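Long-range contacts in terminase, small subunit (Thermus phage G20c, PDB 6EJQ), which probably recognises the packaging site of the viral genome as a ring of nine subunits and regulates the ATPase of the large terminase subunit: residues B[7-15]-B[25-33]; B[77-88]-B[115-126]. All coordinates share one frame; numbering follows the deposited sequence.

Contact 1: B[7-15]-B[25-33]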
loop_
_atom_site.group_PDB
_atom_site.type_symbol
_atom_site.label_atom_id
_atom_site.label_comp_id
_atom_site.label_asym_id
_atom_site.label_seq_id
_atom_site.Cartn_x
_atom_site.Cartn_y
_atom_site.Cartn_z
ATOM N N SER B 7 -33.381 -12.911 26.008
ATOM C CA SER B 7 -32.031 -12.846 26.573
ATOM C C SER B 7 -31.305 -14.194 26.506
ATOM O O SER B 7 -30.098 -14.236 26.252
ATOM C CB SER B 7 -32.085 -12.361 28.024
ATOM O OG SER B 7 -30.818 -12.424 28.647
ATOM N N PHE B 8 -32.045 -15.279 26.737
ATOM C CA PHE B 8 -31.511 -16.637 26.623
ATOM C C PHE B 8 -31.216 -16.973 25.159
ATOM O O PHE B 8 -30.123 -17.450 24.849
ATOM C CB PHE B 8 -32.477 -17.663 27.238
ATOM C CG PHE B 8 -32.048 -19.098 27.065
ATOM C CD1 PHE B 8 -31.039 -19.630 27.842
ATOM C CD2 PHE B 8 -32.668 -19.919 26.131
ATOM C CE1 PHE B 8 -30.642 -20.951 27.686
ATOM C CE2 PHE B 8 -32.283 -21.243 25.972
ATOM C CZ PHE B 8 -31.266 -21.761 26.752
ATOM N N ARG B 9 -32.186 -16.727 24.276
ATOM C CA ARG B 9 -31.980 -16.911 22.842
ATOM C C ARG B 9 -30.742 -16.144 22.367
ATOM O O ARG B 9 -29.873 -16.721 21.714
ATOM C CB ARG B 9 -33.199 -16.469 22.025
ATOM C CG ARG B 9 -33.062 -16.789 20.540
ATOM C CD ARG B 9 -34.220 -16.293 19.679
ATOM N NE ARG B 9 -34.513 -14.863 19.815
ATOM C CZ ARG B 9 -33.730 -13.864 19.390
ATOM N NH1 ARG B 9 -32.550 -14.098 18.800
ATOM N NH2 ARG B 9 -34.123 -12.601 19.573
ATOM N N ASP B 10 -30.670 -14.856 22.702
ATOM C CA ASP B 10 -29.565 -14.001 22.251
ATOM C C ASP B 10 -28.220 -14.498 22.749
ATOM O O ASP B 10 -27.253 -14.502 21.992
ATOM C CB ASP B 10 -29.761 -12.546 22.690
ATOM C CG ASP B 10 -30.874 -11.850 21.933
ATOM O OD1 ASP B 10 -31.355 -12.392 20.910
ATOM O OD2 ASP B 10 -31.269 -10.744 22.373
ATOM N N ARG B 11 -28.167 -14.921 24.009
ATOM C CA ARG B 11 -26.925 -15.382 24.604
ATOM C C ARG B 11 -26.442 -16.745 24.044
ATOM O O ARG B 11 -25.235 -16.960 23.918
ATOM C CB ARG B 11 -27.038 -15.396 26.128
ATOM C CG ARG B 11 -25.701 -15.626 26.817
ATOM C CD ARG B 11 -25.566 -14.904 28.152
ATOM N NE ARG B 11 -24.374 -15.370 28.866
ATOM C CZ ARG B 11 -23.110 -15.063 28.552
ATOM N NH1 ARG B 11 -22.813 -14.255 27.527
ATOM N NH2 ARG B 11 -22.117 -15.574 29.279
ATOM N N VAL B 12 -27.374 -17.642 23.699
ATOM C CA VAL B 12 -27.034 -18.902 23.027
ATOM C C VAL B 12 -26.379 -18.588 21.688
ATOM O O VAL B 12 -25.316 -19.123 21.372
ATOM C CB VAL B 12 -28.279 -19.793 22.784
ATOM C CG1 VAL B 12 -28.001 -20.919 21.781
ATOM C CG2 VAL B 12 -28.771 -20.388 24.092
ATOM N N LEU B 13 -27.050 -17.746 20.908
ATOM C CA LEU B 13 -26.564 -17.304 19.600
ATOM C C LEU B 13 -25.215 -16.572 19.702
ATOM O O LEU B 13 -24.303 -16.846 18.925
ATOM C CB LEU B 13 -27.603 -16.388 18.935
ATOM C CG LEU B 13 -27.303 -15.840 17.539
ATOM C CD1 LEU B 13 -27.067 -16.966 16.546
ATOM C CD2 LEU B 13 -28.454 -14.967 17.085
ATOM N N LYS B 14 -25.101 -15.667 20.673
ATOM C CA LYS B 14 -23.879 -14.908 20.900
ATOM C C LYS B 14 -22.698 -15.836 21.130
ATOM O O LYS B 14 -21.681 -15.719 20.453
ATOM C CB LYS B 14 -24.027 -13.973 22.096
ATOM C CG LYS B 14 -22.835 -13.055 22.312
ATOM C CD LYS B 14 -23.003 -12.190 23.552
ATOM C CE LYS B 14 -21.763 -11.347 23.796
ATOM N NZ LYS B 14 -21.735 -10.709 25.141
ATOM N N LEU B 15 -22.837 -16.759 22.076
ATOM C CA LEU B 15 -21.737 -17.651 22.427
ATOM C C LEU B 15 -21.359 -18.543 21.249
ATOM O O LEU B 15 -20.177 -18.791 21.019
ATOM C CB LEU B 15 -22.076 -18.491 23.653
ATOM C CG LEU B 15 -22.242 -17.729 24.968
ATOM C CD1 LEU B 15 -22.754 -18.674 26.052
ATOM C CD2 LEU B 15 -20.944 -17.072 25.404
ATOM N N ILE B 25 -21.865 -24.166 25.584
ATOM C CA ILE B 25 -22.935 -23.175 25.695
ATOM C C ILE B 25 -23.996 -23.684 26.662
ATOM O O ILE B 25 -24.487 -22.932 27.501
ATOM C CB ILE B 25 -23.603 -22.882 24.329
ATOM C CG1 ILE B 25 -22.617 -22.171 23.388
ATOM C CG2 ILE B 25 -24.860 -22.032 24.510
ATOM C CD1 ILE B 25 -23.120 -22.028 21.966
ATOM N N ALA B 26 -24.342 -24.962 26.521
ATOM C CA ALA B 26 -25.294 -25.620 27.401
ATOM C C ALA B 26 -24.830 -25.620 28.857
ATOM O O ALA B 26 -25.580 -25.220 29.741
ATOM C CB ALA B 26 -25.546 -27.037 26.927
ATOM N N GLN B 27 -23.586 -26.040 29.094
ATOM C CA GLN B 27 -23.009 -26.036 30.449
ATOM C C GLN B 27 -22.946 -24.631 31.070
ATOM O O GLN B 27 -23.161 -24.469 32.273
ATOM C CB GLN B 27 -21.606 -26.667 30.451
ATOM C CG GLN B 27 -21.574 -28.166 30.177
ATOM C CD GLN B 27 -20.158 -28.686 29.922
ATOM O OE1 GLN B 27 -19.487 -29.173 30.834
ATOM N NE2 GLN B 27 -19.698 -28.572 28.679
ATOM N N THR B 28 -22.664 -23.628 30.242
ATOM C CA THR B 28 -22.507 -22.247 30.696
ATOM C C THR B 28 -23.839 -21.609 31.087
ATOM O O THR B 28 -23.938 -20.973 32.144
ATOM C CB THR B 28 -21.829 -21.379 29.609
ATOM O OG1 THR B 28 -20.562 -21.953 29.268
ATOM C CG2 THR B 28 -21.611 -19.938 30.084
ATOM N N LEU B 29 -24.845 -21.762 30.230
ATOM C CA LEU B 29 -26.148 -21.111 30.436
ATOM C C LEU B 29 -27.031 -21.783 31.489
ATOM O O LEU B 29 -27.910 -21.142 32.045
ATOM C CB LEU B 29 -26.908 -21.009 29.114
ATOM C CG LEU B 29 -26.220 -20.258 27.974
ATOM C CD1 LEU B 29 -27.248 -19.948 26.906
ATOM C CD2 LEU B 29 -25.526 -18.978 28.420
ATOM N N SER B 30 -26.806 -23.066 31.752
ATOM C CA SER B 30 -27.413 -23.742 32.897
ATOM C C SER B 30 -27.306 -22.921 34.194
ATOM O O SER B 30 -28.230 -22.933 35.005
ATOM C CB SER B 30 -26.799 -25.134 33.086
ATOM O OG SER B 30 -27.240 -26.028 32.069
ATOM N N LEU B 31 -26.194 -22.198 34.357
ATOM C CA LEU B 31 -26.027 -21.221 35.437
ATOM C C LEU B 31 -27.056 -20.095 35.366
ATOM O O LEU B 31 -27.764 -19.843 36.342
ATOM C CB LEU B 31 -24.618 -20.609 35.405
ATOM C CG LEU B 31 -24.204 -19.790 36.635
ATOM C CD1 LEU B 31 -23.766 -20.725 37.749
ATOM C CD2 LEU B 31 -23.096 -18.802 36.302
ATOM N N ASP B 32 -27.126 -19.425 34.217
ATOM C CA ASP B 32 -28.037 -18.284 34.016
ATOM C C ASP B 32 -29.485 -18.645 34.333
ATOM O O ASP B 32 -30.147 -17.954 35.100
ATOM C CB ASP B 32 -27.985 -17.764 32.566
ATOM C CG ASP B 32 -26.670 -17.089 32.219
ATOM O OD1 ASP B 32 -25.617 -17.545 32.722
ATOM O OD2 ASP B 32 -26.694 -16.115 31.423
ATOM N N VAL B 33 -29.960 -19.730 33.727
ATOM C CA VAL B 33 -31.376 -20.120 33.808
ATOM C C VAL B 33 -31.703 -21.066 34.977
ATOM O O VAL B 33 -32.872 -21.398 35.178
ATOM C CB VAL B 33 -31.895 -20.691 32.457
ATOM C CG1 VAL B 33 -31.809 -19.625 31.371
ATOM C CG2 VAL B 33 -31.153 -21.955 32.025
#

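Contact 2: B[77-88]-B[115-126]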
loop_
_atom_site.group_PDB
_atom_site.type_symbol
_atom_site.label_atom_id
_atom_site.label_comp_id
_atom_site.label_asym_id
_atom_site.label_seq_id
_atom_site.Cartn_x
_atom_site.Cartn_y
_atom_site.Cartn_z
ATOM N N GLN B 77 -16.968 11.910 14.811
ATOM C CA GLN B 77 -16.437 13.127 14.190
ATOM C C GLN B 77 -16.246 14.229 15.226
ATOM O O GLN B 77 -15.229 14.919 15.218
ATOM C CB GLN B 77 -17.351 13.627 13.071
ATOM C CG GLN B 77 -16.686 14.597 12.111
ATOM C CD GLN B 77 -17.613 15.047 11.002
ATOM O OE1 GLN B 77 -18.803 15.263 11.225
ATOM N NE2 GLN B 77 -17.067 15.212 9.805
ATOM N N LYS B 78 -17.201 14.359 16.139
ATOM C CA LYS B 78 -17.114 15.369 17.189
ATOM C C LYS B 78 -15.984 15.086 18.179
ATOM O O LYS B 78 -15.298 16.012 18.617
ATOM C CB LYS B 78 -18.444 15.513 17.902
ATOM C CG LYS B 78 -18.549 16.741 18.785
ATOM C CD LYS B 78 -19.934 16.782 19.408
ATOM C CE LYS B 78 -19.973 17.671 20.634
ATOM N NZ LYS B 78 -20.135 19.079 20.211
ATOM N N ASP B 79 -15.777 13.815 18.512
ATOM C CA ASP B 79 -14.619 13.413 19.316
ATOM C C ASP B 79 -13.304 13.763 18.618
ATOM O O ASP B 79 -12.397 14.318 19.244
ATOM C CB ASP B 79 -14.644 11.921 19.622
ATOM C CG ASP B 79 -15.765 11.526 20.554
ATOM O OD1 ASP B 79 -16.332 12.403 21.249
ATOM O OD2 ASP B 79 -16.078 10.324 20.594
ATOM N N LEU B 80 -13.216 13.441 17.328
ATOM C CA LEU B 80 -12.017 13.705 16.540
ATOM C C LEU B 80 -11.725 15.195 16.415
ATOM O O LEU B 80 -10.577 15.600 16.517
ATOM C CB LEU B 80 -12.110 13.055 15.149
ATOM C CG LEU B 80 -12.204 11.524 15.103
ATOM C CD1 LEU B 80 -12.129 11.041 13.665
ATOM C CD2 LEU B 80 -11.138 10.835 15.942
ATOM N N LEU B 81 -12.760 16.002 16.209
ATOM C CA LEU B 81 -12.604 17.466 16.180
ATOM C C LEU B 81 -12.004 18.024 17.465
ATOM O O LEU B 81 -11.136 18.883 17.410
ATOM C CB LEU B 81 -13.932 18.149 15.887
ATOM C CG LEU B 81 -14.379 18.060 14.424
ATOM C CD1 LEU B 81 -15.885 18.188 14.302
ATOM C CD2 LEU B 81 -13.682 19.110 13.576
ATOM N N ALA B 82 -12.448 17.520 18.609
ATOM C CA ALA B 82 -11.871 17.923 19.899
ATOM C C ALA B 82 -10.402 17.501 20.015
ATOM O O ALA B 82 -9.568 18.281 20.472
ATOM C CB ALA B 82 -12.672 17.345 21.062
ATOM N N ILE B 83 -10.095 16.276 19.596
ATOM C CA ILE B 83 -8.717 15.807 19.564
ATOM C C ILE B 83 -7.872 16.663 18.601
ATOM O O ILE B 83 -6.754 17.045 18.947
ATOM C CB ILE B 83 -8.625 14.308 19.225
ATOM C CG1 ILE B 83 -9.224 13.482 20.376
ATOM C CG2 ILE B 83 -7.175 13.890 18.976
ATOM C CD1 ILE B 83 -9.599 12.068 20.003
ATOM N N TYR B 84 -8.411 16.977 17.420
ATOM C CA TYR B 84 -7.736 17.864 16.470
ATOM C C TYR B 84 -7.351 19.193 17.140
ATOM O O TYR B 84 -6.215 19.650 16.994
ATOM C CB TYR B 84 -8.612 18.107 15.230
ATOM C CG TYR B 84 -8.029 19.077 14.223
ATOM C CD1 TYR B 84 -7.085 18.668 13.282
ATOM C CD2 TYR B 84 -8.421 20.407 14.212
ATOM C CE1 TYR B 84 -6.558 19.559 12.360
ATOM C CE2 TYR B 84 -7.896 21.306 13.302
ATOM C CZ TYR B 84 -6.964 20.885 12.382
ATOM O OH TYR B 84 -6.467 21.801 11.481
ATOM N N GLN B 85 -8.278 19.803 17.881
ATOM C CA GLN B 85 -7.984 21.078 18.548
ATOM C C GLN B 85 -6.862 20.959 19.583
ATOM O O GLN B 85 -6.024 21.848 19.674
ATOM C CB GLN B 85 -9.236 21.702 19.186
ATOM C CG GLN B 85 -10.205 22.312 18.186
ATOM C CD GLN B 85 -9.633 23.502 17.416
ATOM O OE1 GLN B 85 -9.091 24.431 18.006
ATOM N NE2 GLN B 85 -9.765 23.476 16.094
ATOM N N ASN B 86 -6.842 19.875 20.355
ATOM C CA ASN B 86 -5.743 19.648 21.299
ATOM C C ASN B 86 -4.407 19.521 20.579
ATOM O O ASN B 86 -3.400 20.044 21.045
ATOM C CB ASN B 86 -5.958 18.396 22.139
ATOM C CG ASN B 86 -4.897 18.243 23.211
ATOM O OD1 ASN B 86 -4.289 17.180 23.365
ATOM N ND2 ASN B 86 -4.651 19.318 23.944
ATOM N N MET B 87 -4.408 18.837 19.440
ATOM C CA MET B 87 -3.190 18.643 18.665
ATOM C C MET B 87 -2.621 19.963 18.174
ATOM O O MET B 87 -1.430 20.200 18.314
ATOM C CB MET B 87 -3.445 17.702 17.489
ATOM C CG MET B 87 -3.709 16.272 17.914
ATOM S SD MET B 87 -4.430 15.300 16.583
ATOM C CE MET B 87 -2.960 14.941 15.631
ATOM N N LEU B 88 -3.482 20.807 17.611
ATOM C CA LEU B 88 -3.108 22.158 17.202
ATOM C C LEU B 88 -2.575 22.984 18.355
ATOM O O LEU B 88 -1.576 23.685 18.207
ATOM C CB LEU B 88 -4.310 22.933 16.652
ATOM C CG LEU B 88 -4.533 23.039 15.163
ATOM C CD1 LEU B 88 -5.669 24.035 14.949
ATOM C CD2 LEU B 88 -3.264 23.474 14.429
ATOM N N ILE B 115 -1.442 16.121 12.343
ATOM C CA ILE B 115 -2.533 17.098 12.313
ATOM C C ILE B 115 -3.243 17.022 10.964
ATOM O O ILE B 115 -4.470 17.035 10.907
ATOM C CB ILE B 115 -2.010 18.524 12.577
ATOM C CG1 ILE B 115 -1.564 18.642 14.033
ATOM C CG2 ILE B 115 -3.070 19.574 12.294
ATOM C CD1 ILE B 115 -0.739 19.878 14.327
ATOM N N ALA B 116 -2.459 16.947 9.887
ATOM C CA ALA B 116 -2.993 16.783 8.537
ATOM C C ALA B 116 -3.803 15.498 8.419
ATOM O O ALA B 116 -4.888 15.495 7.841
ATOM C CB ALA B 116 -1.863 16.781 7.512
ATOM N N ALA B 117 -3.275 14.421 8.985
ATOM C CA ALA B 117 -3.938 13.123 8.929
ATOM C C ALA B 117 -5.281 13.142 9.651
ATOM O O ALA B 117 -6.250 12.555 9.176
ATOM C CB ALA B 117 -3.039 12.023 9.503
ATOM N N MET B 118 -5.335 13.824 10.785
ATOM C CA MET B 118 -6.565 13.926 11.558
ATOM C C MET B 118 -7.610 14.772 10.833
ATOM O O MET B 118 -8.796 14.433 10.860
ATOM C CB MET B 118 -6.293 14.488 12.957
ATOM C CG MET B 118 -7.528 14.574 13.851
ATOM S SD MET B 118 -8.279 12.963 14.145
ATOM C CE MET B 118 -7.140 12.261 15.326
ATOM N N ALA B 119 -7.187 15.866 10.199
ATOM C CA ALA B 119 -8.115 16.697 9.419
ATOM C C ALA B 119 -8.747 15.882 8.308
ATOM O O ALA B 119 -9.938 15.993 8.048
ATOM C CB ALA B 119 -7.421 17.919 8.839
ATOM N N ASP B 120 -7.937 15.052 7.671
ATOM C CA ASP B 120 -8.410 14.171 6.611
ATOM C C ASP B 120 -9.425 13.105 7.072
ATOM O O ASP B 120 -10.390 12.826 6.353
ATOM C CB ASP B 120 -7.224 13.494 5.938
ATOM C CG ASP B 120 -7.609 12.834 4.649
ATOM O OD1 ASP B 120 -8.167 13.515 3.760
ATOM O OD2 ASP B 120 -7.364 11.626 4.537
ATOM N N ARG B 121 -9.202 12.525 8.252
ATOM C CA ARG B 121 -10.175 11.621 8.885
ATOM C C ARG B 121 -11.534 12.315 9.124
ATOM O O ARG B 121 -12.597 11.723 8.913
ATOM C CB ARG B 121 -9.650 11.120 10.223
ATOM C CG ARG B 121 -8.426 10.220 10.152
ATOM C CD ARG B 121 -8.788 8.839 9.656
ATOM N NE ARG B 121 -7.831 7.833 10.096
ATOM C CZ ARG B 121 -7.949 6.524 9.869
ATOM N NH1 ARG B 121 -8.990 6.028 9.193
ATOM N NH2 ARG B 121 -7.010 5.700 10.316
ATOM N N ILE B 122 -11.485 13.567 9.559
ATOM C CA ILE B 122 -12.692 14.335 9.822
ATOM C C ILE B 122 -13.375 14.691 8.505
ATOM O O ILE B 122 -14.594 14.570 8.392
ATOM C CB ILE B 122 -12.385 15.592 10.669
ATOM C CG1 ILE B 122 -11.862 15.193 12.051
ATOM C CG2 ILE B 122 -13.612 16.471 10.828
ATOM C CD1 ILE B 122 -11.038 16.272 12.715
ATOM N N MET B 123 -12.594 15.110 7.511
ATOM C CA MET B 123 -13.140 15.429 6.180
ATOM C C MET B 123 -13.760 14.219 5.479
ATOM O O MET B 123 -14.783 14.360 4.820
ATOM C CB MET B 123 -12.083 16.093 5.281
ATOM C CG MET B 123 -11.689 17.499 5.734
ATOM S SD MET B 123 -10.543 18.351 4.627
ATOM C CE MET B 123 -9.020 17.471 4.935
ATOM N N LYS B 124 -13.135 13.047 5.621
ATOM C CA LYS B 124 -13.675 11.789 5.089
ATOM C C LYS B 124 -15.044 11.431 5.638
ATOM O O LYS B 124 -15.869 10.870 4.912
ATOM C CB LYS B 124 -12.734 10.627 5.392
ATOM C CG LYS B 124 -11.465 10.639 4.570
ATOM C CD LYS B 124 -11.552 9.717 3.369
ATOM C CE LYS B 124 -10.262 9.741 2.544
ATOM N NZ LYS B 124 -9.024 9.560 3.359
ATOM N N ILE B 125 -15.266 11.724 6.920
ATOM C CA ILE B 125 -16.551 11.457 7.562
ATOM C C ILE B 125 -17.659 12.291 6.899
ATOM O O ILE B 125 -18.769 11.777 6.694
ATOM C CB ILE B 125 -16.485 11.646 9.094
ATOM C CG1 ILE B 125 -15.642 10.525 9.719
ATOM C CG2 ILE B 125 -17.872 11.626 9.713
ATOM C CD1 ILE B 125 -15.169 10.809 11.129
ATOM N N ASP B 126 -17.348 13.536 6.534
ATOM C CA ASP B 126 -18.292 14.377 5.772
ATOM C C ASP B 126 -18.610 13.772 4.409
ATOM O O ASP B 126 -19.764 13.712 4.020
ATOM C CB ASP B 126 -17.755 15.804 5.537
ATOM C CG ASP B 126 -17.786 16.693 6.788
ATOM O OD1 ASP B 126 -18.494 16.392 7.771
ATOM O OD2 ASP B 126 -17.094 17.744 6.764
#

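Contact 1: B[7-15]-B[25-33]
L29 pushes its forked end between F8, R11, V12 and L15, a knob in a hole made by one face of helix 7-15. Its two methyls divide the work. CD1 turns toward the aromatic side, 3.6 Å from CE1 of F8, and is modelled so close to CG2 of V12 that the exact spacing there is doubtful; CD2 meets CD1 of L15 at 3.7 Å and the aliphatic CG of R11. A branched leucine suits this place because each methyl can serve a different pair of neighbours. F8 reaches across because its CG stands anti to the backbone N (chi1 176°), carrying the ring forward until CD1 lies 3.6 Å from CG1 of V33, the two side chains meeting nearly at right angles. At the other end, CG1 of I25 packs on CB of L15 at 3.7 Å, closing the apolar strip. R11 has a double role: its methylene part lies against L29, while NE forms a long salt bridge of 3.5 Å to OD2 of D32, with guanidinium and carboxylate planes only 14° apart. Segments 7-15 and 25-33 run roughly antiparallel (150°), their axes 10.5 Å apart at closest approach. V45 and L46 of helix 39-53 close over V12, and F20 of the connecting loop packs on L15 and I25. This is part of the hydrophobic core of a small three-helix domain of the helix-turn-helix clan, a fold consistent with DNA binding.

Contact 2: B[77-88]-B[115-126]
Q77 holds CG anti to its own backbone nitrogen (chi1 -162°) and stays extended at chi2, which carries its amide across to helix 115-126; M118 also starts anti (chi1 -178°) but then bends at chi2 and chi3, folding its thioether against the opposite helix. The Q77 amide spends both N-H groups here. NE2 gives a nearly straight bond of 2.8 Å to OD1 of D126, at 169°, arriving from above the carboxylate plane, and a more bent one of 2.9 Å to the backbone O of I122. Glutamine, long and uncharged, can thus serve a side-chain acceptor and a main-chain acceptor in a buried setting. R129 forms a salt bridge with OD1 of D126, and R72 of the third subunit another with OD2, so the negative charge is probably well compensated.

Beyond this polar end the interface is apolar and interlocked. L80, Y84, M118 and I122 each act as a knob in a hole of the facing helix. SD of M118 rests 4.0 Å from CB of L80, and its flexible chain continues to place CE by CG2 of I83. CB of L80 also packs at 3.8 Å on CG1 of I122. The Y84 ring brings CE1 to within 3.5 Å of CG2 of I115, while its hydroxyl hydrogen-bonds D79 of the third subunit.

Segments 77-88 and 115-126 run nearly antiparallel, their axes 9.8 Å apart at closest approach; they lie on helices 59-95 and 112-139, which form a hairpin. F76 of the third subunit meets the Y84 ring edge to face, and P112 of the second subunit packs on I83 and M118, placing this hairpin between neighbouring hairpins of the nonameric ring.

Contact 1 and contact 2 follow one another along the chain and lie on opposite sides of its centre. Their own centres are 41 Å apart and their nearest atoms about 22 Å, so neither packs on the other. Contact 1 belongs to the small N-terminal domain, contact 2 to the long helical hairpin of the C-terminal domain; in sequence, helix 39-53 and the first part of helix 59-95 lie between them, the former still packing on contact 1. The ring brings them into indirect relation: both touch the second subunit, where L13 and K14 of segment 7-15 pack on E71 and I75, residues of the helix that carries segment 77-88 in that copy.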